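Local coordinates for FI20010p1 (Drosophila melanogaster, PDB 7CFB), which probably helps assemble the piRNA amplification complex in gene silencing, and is represented by its first extended Tudor domain, at residues Lys78-Arg82 and Asn107-Arg111; Tyr126-Gly131 and Pro153-Ile157; Leu19-Gly25 and Leu89-Tyr95. All blocks are in the same frame, centred on the assembly; numbering follows the deposited sequence.

Interaction 1: residues Lys78-Arg82 and Asn107-Arg111; sequences KVLQR and NIITR
Ile109, at the start of strand 108-117 in the Tudor domain, lies against the Schellman motif that ends helix 74-80, where Arg82 is the C-prime residue with positive phi. A strand can use the last carbonyl of a helix and its apolar side chains together, and this contact does both. Ile109 N donates to Leu80 O at 3.2 Å, on a lone pair in the carbonyl plane. Ile109 O takes a CA-H...O contact from Leu80 CA. From CB outward, the Ile109 side chain first faces Val79 O at 3.7 Å. A chi1 of -65° sets CG1 anti to the carbonyl carbon and turns CG2 anti to the backbone N, onto Val79 CG1 at 3.6 Å. CG1 runs toward Arg82, and CD1 ends 3.6 Å from Arg82 NE. A glycine in place of Ile109 would probably open a gap beside Val79 CG1 and Arg82 NE, leaving the guanidinium held mainly by its Asn107 bond. On the flank, Leu80 CD2 lies side by side with Ile108, 4.0 Å from its CB. At the exposed end Arg82 NH1 donates almost straight (169°) to Asn107 OD1, which sits at the guanidinium edge, 3.1 Å away.

Interaction 2: residues Tyr126-Gly131 and Pro153-Ile157; sequences YLIDFG and PAQAI
Asp129 and Gln155 cross obliquely, their carboxylate and amide planes 61° apart, and the touching atom is Gln155 CG, 3.5 Å from Asp129 OD1. The other flat group, the Tyr126 ring, has Ile128 N over one face, offset toward the rim, and stacks with the ring of His133. Gln155 N donates to Asp129 OD1 at 3.1 Å, nearly straight at 173°; OD1 accepts on its anti lone pair, the one pointing away from OD2. OD2 forms a salt bridge with Arg111, which would be expected to favour the charged form. A bend at chi2 (-62°) folds the Gln155 amide back, so that NE2 makes a weak hydrogen bond to Pro153 O while OE1 accepts from Trp69 N. Tyr126 OH donates to a water at 2.7 Å. The water and Ala156 N, the latter weakly, both serve Ile128 O, and the water bridges it to Ala156 O and Tyr126 OH. Ala156 CB presses on the turn at Gly131, 3.3 Å from its N; a side chain there would be tight against Ala156, and positive phi also suits glycine. Ile128 CB meets Ala154 CB at 3.9 Å. The contact sits where the end of strand 123-127 in the Tudor sheet meets the loop leading from helix 147-150 into strand 157-161 of the second sheet, with strand 64-67 lying against Gln155 and Ala156 and helix 74-80 against Asp129 and Phe130.

Interaction 3: residues Leu19-Gly25 and Leu89-Tyr95; sequences LLPPKGG and LDQLPDY
Leu20 forms a single parallel beta bridge with Gln91, joining the N-terminal segment to the loop between strands 87-89 and 99-103 of the Tudor domain: Leu20 N donates to Asp90 O at 3.0 Å, and Leu20 O accepts from Leu92 N at 2.9 Å. Beyond the bridge come two prolines, which have no N-H to continue the pairing, and a side chain takes over. Gln91 NE2 donates to Pro21 O at 2.7 Å, from above the carbonyl plane though within its own amide plane, and also to Leu92 O. With CG anti to the backbone N (chi1 163°) and a bend at chi2, Gln91 turns its amide back toward 19-25, where the aliphatic part of Lys23 crosses it obliquely. Pro22 CG lies over one face of the Tyr95 ring, 4.0 Å from its centroid and 20° off the normal, a CH-pi contact. Pro22 CD rests beside Leu92 CB, and Leu19 CB meets Leu92 CG at 3.9 Å. Further along, Asp94 OD1 accepts from Gly24 N at 3.0 Å, above the carboxylate plane, and Tyr95 N donates to Gly24 O. A water accepts from Lys23 N and donates to Leu92 O and Asp94 OD1. At Gly25 a side chain would run into Tyr95 O. Behind this first shell, Tyr123 backs Pro22, Leu92 and Tyr95, while Ile142 and Phe136 back Leu19 and Leu92. Since four of the five direct bonds have backbone donors and four have backbone acceptors, the pairing depends largely on main-chain geometry.

How the interactions relate
From the N terminus, residues 19-25 come first, and interaction 3 closes the longest loop, bringing them to 89-95 past helices 30-36 and 74-80 and strands 49-57 and 64-67. Before that loop is complete, 78-82 opens interaction 1, which closes at 107-111, so the two contacts cross along the chain. Interaction 2 follows both in series, spanning strands 132-136 and 142-144 and helix 147-150. Interactions 1 and 2 touch through neighbouring strands 108-117 and 123-127: Arg111 bridges them with its salt bridge to Asp129 and packs on Ile128, while Thr110 packs on Phe130. Interaction 3 stands apart, its centre about 20 Å from that of interaction 2, fastening the N-terminal segment to the loop that follows edge strand 87-89.

Interaction 1: residues Lys78-Arg82 and Asn107-Arg111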
ATOM      1  N   LYS A  78      10.324   7.778  -5.309  1.00 35.44           N
ATOM      2  CA  LYS A  78      11.493   7.509  -6.175  1.00 36.99           C
ATOM      3  C   LYS A  78      11.634   6.007  -6.415  1.00 36.96           C
ATOM      4  O   LYS A  78      11.947   5.642  -7.513  1.00 33.26           O
ATOM      5  CB  LYS A  78      12.763   8.087  -5.564  1.00 33.05           C
ATOM      6  CG  LYS A  78      12.999   9.562  -5.792  1.00 36.10           C
ATOM      7  CD  LYS A  78      14.378   9.951  -5.324  1.00 44.67           C
ATOM      8  CE  LYS A  78      14.582  11.429  -5.080  1.00 53.24           C
ATOM      9  NZ  LYS A  78      13.822  12.271  -6.027  1.00 55.14           N
ATOM     10  N   VAL A  79      11.454   5.183  -5.394  1.00 33.71           N
ATOM     11  CA  VAL A  79      11.520   3.705  -5.571  1.00 27.87           C
ATOM     12  C   VAL A  79      10.377   3.252  -6.478  1.00 27.85           C
ATOM     13  O   VAL A  79      10.601   2.463  -7.350  1.00 29.52           O
ATOM     14  CB  VAL A  79      11.439   2.977  -4.226  1.00 34.00           C
ATOM     15  CG1 VAL A  79      11.084   1.511  -4.398  1.00 33.32           C
ATOM     16  CG2 VAL A  79      12.713   3.134  -3.440  1.00 28.71           C
ATOM     17  N   LEU A  80       9.199   3.813  -6.273  1.00 26.04           N
ATOM     18  CA  LEU A  80       8.013   3.380  -7.030  1.00 32.11           C
ATOM     19  C   LEU A  80       8.197   3.624  -8.526  1.00 32.42           C
ATOM     20  O   LEU A  80       7.927   2.746  -9.269  1.00 30.26           O
ATOM     21  CB  LEU A  80       6.775   4.079  -6.483  1.00 27.12           C
ATOM     22  CG  LEU A  80       5.475   3.420  -6.897  1.00 40.75           C
ATOM     23  CD1 LEU A  80       4.473   3.419  -5.768  1.00 37.57           C
ATOM     24  CD2 LEU A  80       4.907   4.082  -8.127  1.00 36.76           C
ATOM     25  N   GLN A  81       8.798   4.739  -8.897  1.00 32.61           N
ATOM     26  CA  GLN A  81       8.989   5.124 -10.319  1.00 39.45           C
ATOM     27  C   GLN A  81      10.322   4.604 -10.877  1.00 44.01           C
ATOM     28  O   GLN A  81      10.745   5.089 -11.902  1.00 40.19           O
ATOM     29  CB  GLN A  81       8.753   6.614 -10.472  1.00 35.09           C
ATOM     30  CG  GLN A  81       7.309   6.986 -10.247  1.00 35.86           C
ATOM     31  CD  GLN A  81       7.140   8.475 -10.193  1.00 49.68           C
ATOM     32  OE1 GLN A  81       6.637   9.082 -11.112  1.00 48.34           O
ATOM     33  NE2 GLN A  81       7.576   9.073  -9.107  1.00 41.89           N
ATOM     34  N   ARG A  82      10.981   3.711 -10.148  1.00 32.32           N
ATOM     35  CA  ARG A  82      12.237   3.046 -10.549  1.00 32.95           C
ATOM     36  C   ARG A  82      13.343   4.074 -10.771  1.00 40.03           C
ATOM     37  O   ARG A  82      14.106   3.887 -11.668  1.00 35.20           O
ATOM     38  CB  ARG A  82      11.994   2.136 -11.755  1.00 35.86           C
ATOM     39  CG  ARG A  82      11.084   0.960 -11.456  1.00 33.53           C
ATOM     40  CD  ARG A  82      11.337  -0.273 -12.281  1.00 43.85           C
ATOM     41  NE  ARG A  82      12.492  -0.994 -11.819  1.00 43.41           N
ATOM     42  CZ  ARG A  82      13.000  -2.051 -12.414  1.00 49.62           C
ATOM     43  NH1 ARG A  82      12.441  -2.526 -13.503  1.00 33.76           N
ATOM     44  NH2 ARG A  82      14.050  -2.649 -11.901  1.00 43.05           N
ATOM     45  N   ASN A 107       5.797  -1.959 -14.510  1.00 37.62           N
ATOM     46  CA  ASN A 107       7.083  -1.294 -14.195  1.00 43.26           C
ATOM     47  C   ASN A 107       7.056  -0.385 -12.956  1.00 44.06           C
ATOM     48  O   ASN A 107       7.570   0.714 -13.045  1.00 44.19           O
ATOM     49  CB  ASN A 107       7.658  -0.614 -15.434  1.00 39.50           C
ATOM     50  CG  ASN A 107       9.167  -0.625 -15.438  1.00 51.45           C
ATOM     51  OD1 ASN A 107       9.792  -1.507 -14.864  1.00 45.22           O
ATOM     52  ND2 ASN A 107       9.747   0.386 -16.044  1.00 56.23           N
ATOM     53  N   ILE A 108       6.472  -0.818 -11.845  1.00 39.78           N
ATOM     54  CA  ILE A 108       6.548  -0.004 -10.599  1.00 33.13           C
ATOM     55  C   ILE A 108       7.026  -0.897  -9.462  1.00 30.08           C
ATOM     56  O   ILE A 108       6.909  -2.080  -9.572  1.00 33.14           O
ATOM     57  CB  ILE A 108       5.241   0.714 -10.249  1.00 27.54           C
ATOM     58  CG1 ILE A 108       4.192  -0.229  -9.674  1.00 33.93           C
ATOM     59  CG2 ILE A 108       4.717   1.529 -11.405  1.00 45.66           C
ATOM     60  CD1 ILE A 108       3.204   0.466  -8.806  1.00 35.55           C
ATOM     61  N   ILE A 109       7.640  -0.309  -8.452  1.00 26.13           N
ATOM     62  CA  ILE A 109       8.128  -1.091  -7.292  1.00 27.50           C
ATOM     63  C   ILE A 109       7.462  -0.532  -6.037  1.00 28.11           C
ATOM     64  O   ILE A 109       7.650   0.633  -5.737  1.00 22.40           O
ATOM     65  CB  ILE A 109       9.653  -1.061  -7.232  1.00 30.36           C
ATOM     66  CG1 ILE A 109      10.274  -1.760  -8.439  1.00 28.82           C
ATOM     67  CG2 ILE A 109      10.147  -1.622  -5.928  1.00 25.54           C
ATOM     68  CD1 ILE A 109      11.765  -1.750  -8.423  1.00 29.36           C
ATOM     69  N   THR A 110       6.774  -1.389  -5.301  1.00 26.51           N
ATOM     70  CA  THR A 110       6.008  -0.927  -4.124  1.00 23.46           C
ATOM     71  C   THR A 110       6.448  -1.639  -2.846  1.00 26.13           C
ATOM     72  O   THR A 110       6.907  -2.743  -2.943  1.00 24.02           O
ATOM     73  CB  THR A 110       4.521  -1.120  -4.394  1.00 29.02           C
ATOM     74  OG1 THR A 110       3.756  -0.317  -3.508  1.00 36.64           O
ATOM     75  CG2 THR A 110       4.097  -2.562  -4.309  1.00 24.58           C
ATOM     76  N   ARG A 111       6.247  -0.986  -1.705  1.00 25.27           N
ATOM     77  CA  ARG A 111       6.611  -1.518  -0.368  1.00 27.03           C
ATOM     78  C   ARG A 111       5.622  -2.614   0.008  1.00 25.88           C
ATOM     79  O   ARG A 111       4.473  -2.465  -0.268  1.00 28.32           O
ATOM     80  CB  ARG A 111       6.763  -0.411   0.675  1.00 22.48           C
ATOM     81  CG  ARG A 111       7.764   0.663   0.303  1.00 21.97           C
ATOM     82  CD  ARG A 111       8.230   1.449   1.496  1.00 24.55           C
ATOM     83  NE  ARG A 111       7.127   2.190   2.050  1.00 26.42           N
ATOM     84  CZ  ARG A 111       7.080   2.679   3.259  1.00 24.33           C
ATOM     85  NH1 ARG A 111       8.082   2.525   4.086  1.00 24.42           N
ATOM     86  NH2 ARG A 111       6.010   3.310   3.647  1.00 28.14           N
TER

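Interaction 2: residues Tyr126-Gly131 and Pro153-Ile157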
ATOM      1  N   TYR A 126       0.858  -7.725   2.411  1.00 23.31           N
ATOM      2  CA  TYR A 126       0.176  -6.421   2.480  1.00 23.48           C
ATOM      3  C   TYR A 126       0.999  -5.338   1.782  1.00 22.30           C
ATOM      4  O   TYR A 126       2.127  -5.160   2.073  1.00 21.58           O
ATOM      5  CB  TYR A 126      -0.097  -6.085   3.941  1.00 26.34           C
ATOM      6  CG  TYR A 126      -0.813  -4.789   4.190  1.00 28.48           C
ATOM      7  CD1 TYR A 126      -1.991  -4.502   3.545  1.00 28.85           C
ATOM      8  CD2 TYR A 126      -0.314  -3.853   5.063  1.00 27.16           C
ATOM      9  CE1 TYR A 126      -2.676  -3.333   3.770  1.00 27.35           C
ATOM     10  CE2 TYR A 126      -0.971  -2.662   5.281  1.00 26.83           C
ATOM     11  CZ  TYR A 126      -2.161  -2.401   4.638  1.00 27.72           C
ATOM     12  OH  TYR A 126      -2.841  -1.257   4.832  1.00 28.87           O
ATOM     13  N   LEU A 127       0.355  -4.617   0.893  1.00 28.15           N
ATOM     14  CA  LEU A 127       0.991  -3.480   0.200  1.00 25.25           C
ATOM     15  C   LEU A 127       0.714  -2.270   1.087  1.00 25.15           C
ATOM     16  O   LEU A 127      -0.319  -1.678   0.971  1.00 25.15           O
ATOM     17  CB  LEU A 127       0.391  -3.366  -1.199  1.00 24.20           C
ATOM     18  CG  LEU A 127       0.508  -4.609  -2.067  1.00 29.98           C
ATOM     19  CD1 LEU A 127       0.258  -4.283  -3.506  1.00 30.20           C
ATOM     20  CD2 LEU A 127       1.867  -5.236  -1.931  1.00 29.79           C
ATOM     21  N   ILE A 128       1.693  -1.933   1.909  1.00 25.44           N
ATOM     22  CA  ILE A 128       1.564  -0.916   2.989  1.00 22.66           C
ATOM     23  C   ILE A 128       1.193   0.460   2.441  1.00 28.18           C
ATOM     24  O   ILE A 128       0.542   1.175   3.137  1.00 24.58           O
ATOM     25  CB  ILE A 128       2.778  -0.916   3.938  1.00 24.02           C
ATOM     26  CG1 ILE A 128       4.032  -0.321   3.306  1.00 23.76           C
ATOM     27  CG2 ILE A 128       3.025  -2.296   4.504  1.00 18.56           C
ATOM     28  CD1 ILE A 128       5.189  -0.200   4.231  1.00 20.35           C
ATOM     29  N   ASP A 129       1.690   0.830   1.276  1.00 24.24           N
ATOM     30  CA  ASP A 129       1.402   2.164   0.705  1.00 24.77           C
ATOM     31  C   ASP A 129       0.068   2.210  -0.037  1.00 23.14           C
ATOM     32  O   ASP A 129      -0.409   3.300  -0.209  1.00 26.25           O
ATOM     33  CB  ASP A 129       2.606   2.697  -0.068  1.00 27.55           C
ATOM     34  CG  ASP A 129       3.847   2.782   0.789  1.00 31.83           C
ATOM     35  OD1 ASP A 129       3.713   3.085   1.935  1.00 25.16           O
ATOM     36  OD2 ASP A 129       4.890   2.480   0.308  1.00 24.95           O
ATOM     37  N   PHE A 130      -0.458   1.070  -0.482  1.00 27.67           N
ATOM     38  CA  PHE A 130      -1.732   1.019  -1.246  1.00 25.94           C
ATOM     39  C   PHE A 130      -2.920   0.515  -0.422  1.00 33.73           C
ATOM     40  O   PHE A 130      -4.016   0.689  -0.853  1.00 32.81           O
ATOM     41  CB  PHE A 130      -1.612   0.115  -2.466  1.00 27.20           C
ATOM     42  CG  PHE A 130      -0.547   0.474  -3.462  1.00 29.02           C
ATOM     43  CD1 PHE A 130       0.105   1.687  -3.415  1.00 38.59           C
ATOM     44  CD2 PHE A 130      -0.189  -0.416  -4.454  1.00 39.24           C
ATOM     45  CE1 PHE A 130       1.096   1.996  -4.327  1.00 35.24           C
ATOM     46  CE2 PHE A 130       0.785  -0.096  -5.382  1.00 44.77           C
ATOM     47  CZ  PHE A 130       1.423   1.114  -5.317  1.00 35.99           C
ATOM     48  N   GLY A 131      -2.690  -0.024   0.758  1.00 23.57           N
ATOM     49  CA  GLY A 131      -3.776  -0.584   1.564  1.00 25.25           C
ATOM     50  C   GLY A 131      -4.403  -1.816   0.945  1.00 32.90           C
ATOM     51  O   GLY A 131      -5.552  -2.019   1.170  1.00 34.68           O
ATOM     52  N   PRO A 153       6.797   5.835   7.332  1.00 35.17           N
ATOM     53  CA  PRO A 153       5.450   5.388   7.659  1.00 27.07           C
ATOM     54  C   PRO A 153       4.633   4.870   6.464  1.00 34.97           C
ATOM     55  O   PRO A 153       4.768   5.351   5.401  1.00 24.05           O
ATOM     56  CB  PRO A 153       4.769   6.647   8.190  1.00 26.34           C
ATOM     57  CG  PRO A 153       5.900   7.525   8.606  1.00 35.37           C
ATOM     58  CD  PRO A 153       7.000   7.237   7.615  1.00 24.77           C
ATOM     59  N   ALA A 154       3.800   3.878   6.718  1.00 24.79           N
ATOM     60  CA  ALA A 154       2.936   3.326   5.669  1.00 26.43           C
ATOM     61  C   ALA A 154       2.021   4.450   5.229  1.00 28.03           C
ATOM     62  O   ALA A 154       1.447   5.072   6.060  1.00 29.74           O
ATOM     63  CB  ALA A 154       2.150   2.171   6.219  1.00 22.60           C
ATOM     64  N   GLN A 155       1.931   4.669   3.941  1.00 23.34           N
ATOM     65  CA  GLN A 155       1.084   5.732   3.375  1.00 24.74           C
ATOM     66  C   GLN A 155      -0.407   5.447   3.566  1.00 28.38           C
ATOM     67  O   GLN A 155      -1.139   6.372   3.781  1.00 26.09           O
ATOM     68  CB  GLN A 155       1.458   5.968   1.916  1.00 24.70           C
ATOM     69  CG  GLN A 155       2.871   6.503   1.770  1.00 24.27           C
ATOM     70  CD  GLN A 155       3.000   7.832   2.460  1.00 32.26           C
ATOM     71  OE1 GLN A 155       2.378   8.790   2.080  1.00 31.32           O
ATOM     72  NE2 GLN A 155       3.801   7.889   3.491  1.00 29.23           N
ATOM     73  N   ALA A 156      -0.807   4.190   3.459  1.00 24.10           N
ATOM     74  CA  ALA A 156      -2.246   3.869   3.450  1.00 26.01           C
ATOM     75  C   ALA A 156      -2.864   3.838   4.846  1.00 25.08           C
ATOM     76  O   ALA A 156      -2.544   2.976   5.610  1.00 29.30           O
ATOM     77  CB  ALA A 156      -2.487   2.609   2.681  1.00 21.59           C
ATOM     78  N   ILE A 157      -3.794   4.750   5.078  1.00 29.17           N
ATOM     79  CA  ILE A 157      -4.506   4.853   6.380  1.00 28.05           C
ATOM     80  C   ILE A 157      -5.939   4.338   6.215  1.00 25.92           C
ATOM     81  O   ILE A 157      -6.638   4.828   5.372  1.00 29.65           O
ATOM     82  CB  ILE A 157      -4.480   6.283   6.936  1.00 26.59           C
ATOM     83  CG1 ILE A 157      -3.075   6.868   6.990  1.00 22.73           C
ATOM     84  CG2 ILE A 157      -5.149   6.314   8.284  1.00 24.17           C
ATOM     85  CD1 ILE A 157      -2.143   6.092   7.844  1.00 30.20           C
TER
HETATM   86  O   HOH W   1      -1.109   0.678   5.453  1.00 29.56           O

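Interaction 3: residues Leu19-Gly25 and Leu89-Tyr95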
ATOM      1  N   LEU A  19      11.591 -17.933  -4.022  1.00 50.96           N
ATOM      2  CA  LEU A  19      12.365 -17.245  -2.971  1.00 39.36           C
ATOM      3  C   LEU A  19      12.422 -18.129  -1.734  1.00 39.90           C
ATOM      4  O   LEU A  19      11.502 -18.847  -1.490  1.00 38.91           O
ATOM      5  CB  LEU A  19      11.665 -15.942  -2.617  1.00 40.67           C
ATOM      6  CG  LEU A  19      11.676 -14.855  -3.677  1.00 43.83           C
ATOM      7  CD1 LEU A  19      10.611 -13.836  -3.344  1.00 38.53           C
ATOM      8  CD2 LEU A  19      13.037 -14.193  -3.753  1.00 36.49           C
ATOM      9  N   LEU A  20      13.496 -18.042  -0.971  1.00 38.28           N
ATOM     10  CA  LEU A  20      13.562 -18.825   0.278  1.00 40.04           C
ATOM     11  C   LEU A  20      12.545 -18.277   1.286  1.00 46.33           C
ATOM     12  O   LEU A  20      12.417 -17.083   1.419  1.00 37.54           O
ATOM     13  CB  LEU A  20      14.989 -18.772   0.819  1.00 47.96           C
ATOM     14  CG  LEU A  20      15.990 -19.597   0.021  1.00 54.48           C
ATOM     15  CD1 LEU A  20      17.387 -19.035   0.122  1.00 55.93           C
ATOM     16  CD2 LEU A  20      15.959 -21.039   0.455  1.00 43.95           C
ATOM     17  N   PRO A  21      11.834 -19.146   2.022  1.00 52.36           N
ATOM     18  CA  PRO A  21      10.866 -18.726   3.010  1.00 37.86           C
ATOM     19  C   PRO A  21      11.476 -17.949   4.176  1.00 47.34           C
ATOM     20  O   PRO A  21      12.590 -18.143   4.495  1.00 47.15           O
ATOM     21  CB  PRO A  21      10.402 -20.055   3.591  1.00 42.98           C
ATOM     22  CG  PRO A  21      10.526 -20.998   2.455  1.00 37.69           C
ATOM     23  CD  PRO A  21      11.817 -20.577   1.813  1.00 40.86           C
ATOM     24  N   PRO A  22      10.696 -17.089   4.844  1.00 44.16           N
ATOM     25  CA  PRO A  22      11.204 -16.313   5.951  1.00 47.59           C
ATOM     26  C   PRO A  22      11.771 -17.190   7.072  1.00 48.79           C
ATOM     27  O   PRO A  22      11.215 -18.191   7.372  1.00 52.11           O
ATOM     28  CB  PRO A  22       9.957 -15.615   6.492  1.00 36.76           C
ATOM     29  CG  PRO A  22       9.025 -15.587   5.346  1.00 43.08           C
ATOM     30  CD  PRO A  22       9.314 -16.815   4.530  1.00 33.24           C
ATOM     31  N   LYS A  23      12.906 -16.771   7.617  1.00 51.03           N
ATOM     32  CA  LYS A  23      13.580 -17.524   8.684  1.00 46.89           C
ATOM     33  C   LYS A  23      12.886 -17.201   9.992  1.00 47.28           C
ATOM     34  O   LYS A  23      12.867 -18.046  10.851  1.00 58.91           O
ATOM     35  CB  LYS A  23      15.058 -17.151   8.756  1.00 52.18           C
ATOM     36  CG  LYS A  23      15.919 -17.732   7.648  1.00 56.05           C
ATOM     37  CD  LYS A  23      16.931 -16.749   7.108  1.00 61.03           C
ATOM     38  CE  LYS A  23      17.977 -17.393   6.225  1.00 65.31           C
ATOM     39  NZ  LYS A  23      19.135 -16.494   6.011  1.00 76.28           N
ATOM     40  N   GLY A  24      12.345 -16.008  10.117  1.00 44.77           N
ATOM     41  CA  GLY A  24      11.687 -15.669  11.384  1.00 42.55           C
ATOM     42  C   GLY A  24      10.538 -14.699  11.258  1.00 44.83           C
ATOM     43  O   GLY A  24      10.062 -14.489  10.172  1.00 43.59           O
ATOM     44  N   GLY A  25      10.093 -14.204  12.402  1.00 41.32           N
ATOM     45  CA  GLY A  25       9.008 -13.229  12.535  1.00 40.86           C
ATOM     46  C   GLY A  25       7.721 -13.883  12.949  1.00 37.24           C
ATOM     47  O   GLY A  25       7.575 -15.054  12.715  1.00 43.98           O
ATOM     48  N   LEU A  89      16.689  -9.485  -3.891  1.00 39.45           N
ATOM     49  CA  LEU A  89      16.780 -10.450  -2.777  1.00 38.92           C
ATOM     50  C   LEU A  89      16.400 -11.849  -3.248  1.00 38.55           C
ATOM     51  O   LEU A  89      15.635 -11.964  -4.150  1.00 38.60           O
ATOM     52  CB  LEU A  89      15.768 -10.022  -1.715  1.00 42.50           C
ATOM     53  CG  LEU A  89      16.153  -8.850  -0.828  1.00 41.04           C
ATOM     54  CD1 LEU A  89      15.050  -8.591   0.172  1.00 37.04           C
ATOM     55  CD2 LEU A  89      17.451  -9.126  -0.111  1.00 39.33           C
ATOM     56  N   ASP A  90      16.990 -12.860  -2.637  1.00 41.80           N
ATOM     57  CA  ASP A  90      16.622 -14.265  -2.912  1.00 42.21           C
ATOM     58  C   ASP A  90      16.080 -14.888  -1.627  1.00 42.85           C
ATOM     59  O   ASP A  90      15.629 -15.983  -1.674  1.00 43.62           O
ATOM     60  CB  ASP A  90      17.757 -15.031  -3.578  1.00 48.37           C
ATOM     61  CG  ASP A  90      17.638 -14.975  -5.089  1.00 74.19           C
ATOM     62  OD1 ASP A  90      16.802 -15.719  -5.640  1.00 75.38           O
ATOM     63  OD2 ASP A  90      18.356 -14.161  -5.699  1.00 77.14           O
ATOM     64  N   GLN A  91      16.184 -14.169  -0.506  1.00 39.39           N
ATOM     65  CA  GLN A  91      15.681 -14.685   0.796  1.00 43.94           C
ATOM     66  C   GLN A  91      14.555 -13.767   1.281  1.00 38.76           C
ATOM     67  O   GLN A  91      14.846 -12.591   1.579  1.00 42.22           O
ATOM     68  CB  GLN A  91      16.817 -14.752   1.819  1.00 43.40           C
ATOM     69  CG  GLN A  91      16.337 -14.866   3.258  1.00 56.82           C
ATOM     70  CD  GLN A  91      15.760 -16.228   3.560  1.00 59.03           C
ATOM     71  OE1 GLN A  91      16.481 -17.215   3.691  1.00 58.69           O
ATOM     72  NE2 GLN A  91      14.443 -16.290   3.671  1.00 50.77           N
ATOM     73  N   LEU A  92      13.322 -14.281   1.354  1.00 40.85           N
ATOM     74  CA  LEU A  92      12.203 -13.431   1.789  1.00 39.53           C
ATOM     75  C   LEU A  92      12.561 -12.901   3.167  1.00 40.30           C
ATOM     76  O   LEU A  92      12.962 -13.657   3.979  1.00 37.98           O
ATOM     77  CB  LEU A  92      10.936 -14.282   1.871  1.00 31.91           C
ATOM     78  CG  LEU A  92      10.086 -14.301   0.609  1.00 38.21           C
ATOM     79  CD1 LEU A  92       9.112 -15.447   0.618  1.00 29.01           C
ATOM     80  CD2 LEU A  92       9.370 -12.986   0.448  1.00 32.26           C
ATOM     81  N   PRO A  93      12.321 -11.626   3.491  1.00 38.78           N
ATOM     82  CA  PRO A  93      12.510 -11.136   4.840  1.00 36.50           C
ATOM     83  C   PRO A  93      11.494 -11.722   5.830  1.00 39.00           C
ATOM     84  O   PRO A  93      10.504 -12.264   5.488  1.00 35.53           O
ATOM     85  CB  PRO A  93      12.277  -9.633   4.726  1.00 32.93           C
ATOM     86  CG  PRO A  93      12.588  -9.348   3.301  1.00 29.14           C
ATOM     87  CD  PRO A  93      12.052 -10.548   2.567  1.00 29.92           C
ATOM     88  N   ASP A  94      11.726 -11.508   7.108  1.00 38.44           N
ATOM     89  CA  ASP A  94      10.811 -12.063   8.130  1.00 42.19           C
ATOM     90  C   ASP A  94       9.403 -11.489   8.029  1.00 41.18           C
ATOM     91  O   ASP A  94       9.204 -10.380   7.554  1.00 38.40           O
ATOM     92  CB  ASP A  94      11.254 -11.718   9.543  1.00 39.85           C
ATOM     93  CG  ASP A  94      12.560 -12.355   9.950  1.00 43.41           C
ATOM     94  OD1 ASP A  94      12.997 -13.243   9.270  1.00 37.54           O
ATOM     95  OD2 ASP A  94      13.098 -11.932  10.944  1.00 44.76           O
ATOM     96  N   TYR A  95       8.455 -12.244   8.553  1.00 35.27           N
ATOM     97  CA  TYR A  95       7.059 -11.764   8.614  1.00 32.76           C
ATOM     98  C   TYR A  95       7.043 -10.446   9.384  1.00 35.05           C
ATOM     99  O   TYR A  95       7.656 -10.315  10.433  1.00 41.47           O
ATOM    100  CB  TYR A  95       6.178 -12.795   9.310  1.00 30.53           C
ATOM    101  CG  TYR A  95       6.126 -14.137   8.635  1.00 29.84           C
ATOM    102  CD1 TYR A  95       5.422 -14.311   7.469  1.00 29.87           C
ATOM    103  CD2 TYR A  95       6.791 -15.223   9.147  1.00 34.65           C
ATOM    104  CE1 TYR A  95       5.379 -15.528   6.834  1.00 32.54           C
ATOM    105  CE2 TYR A  95       6.772 -16.447   8.521  1.00 27.55           C
ATOM    106  CZ  TYR A  95       6.061 -16.597   7.358  1.00 32.68           C
ATOM    107  OH  TYR A  95       6.007 -17.785   6.731  1.00 35.89           O
TER
HETATM  108  O   HOH W   2      13.860 -14.419   6.815  1.00 41.75           O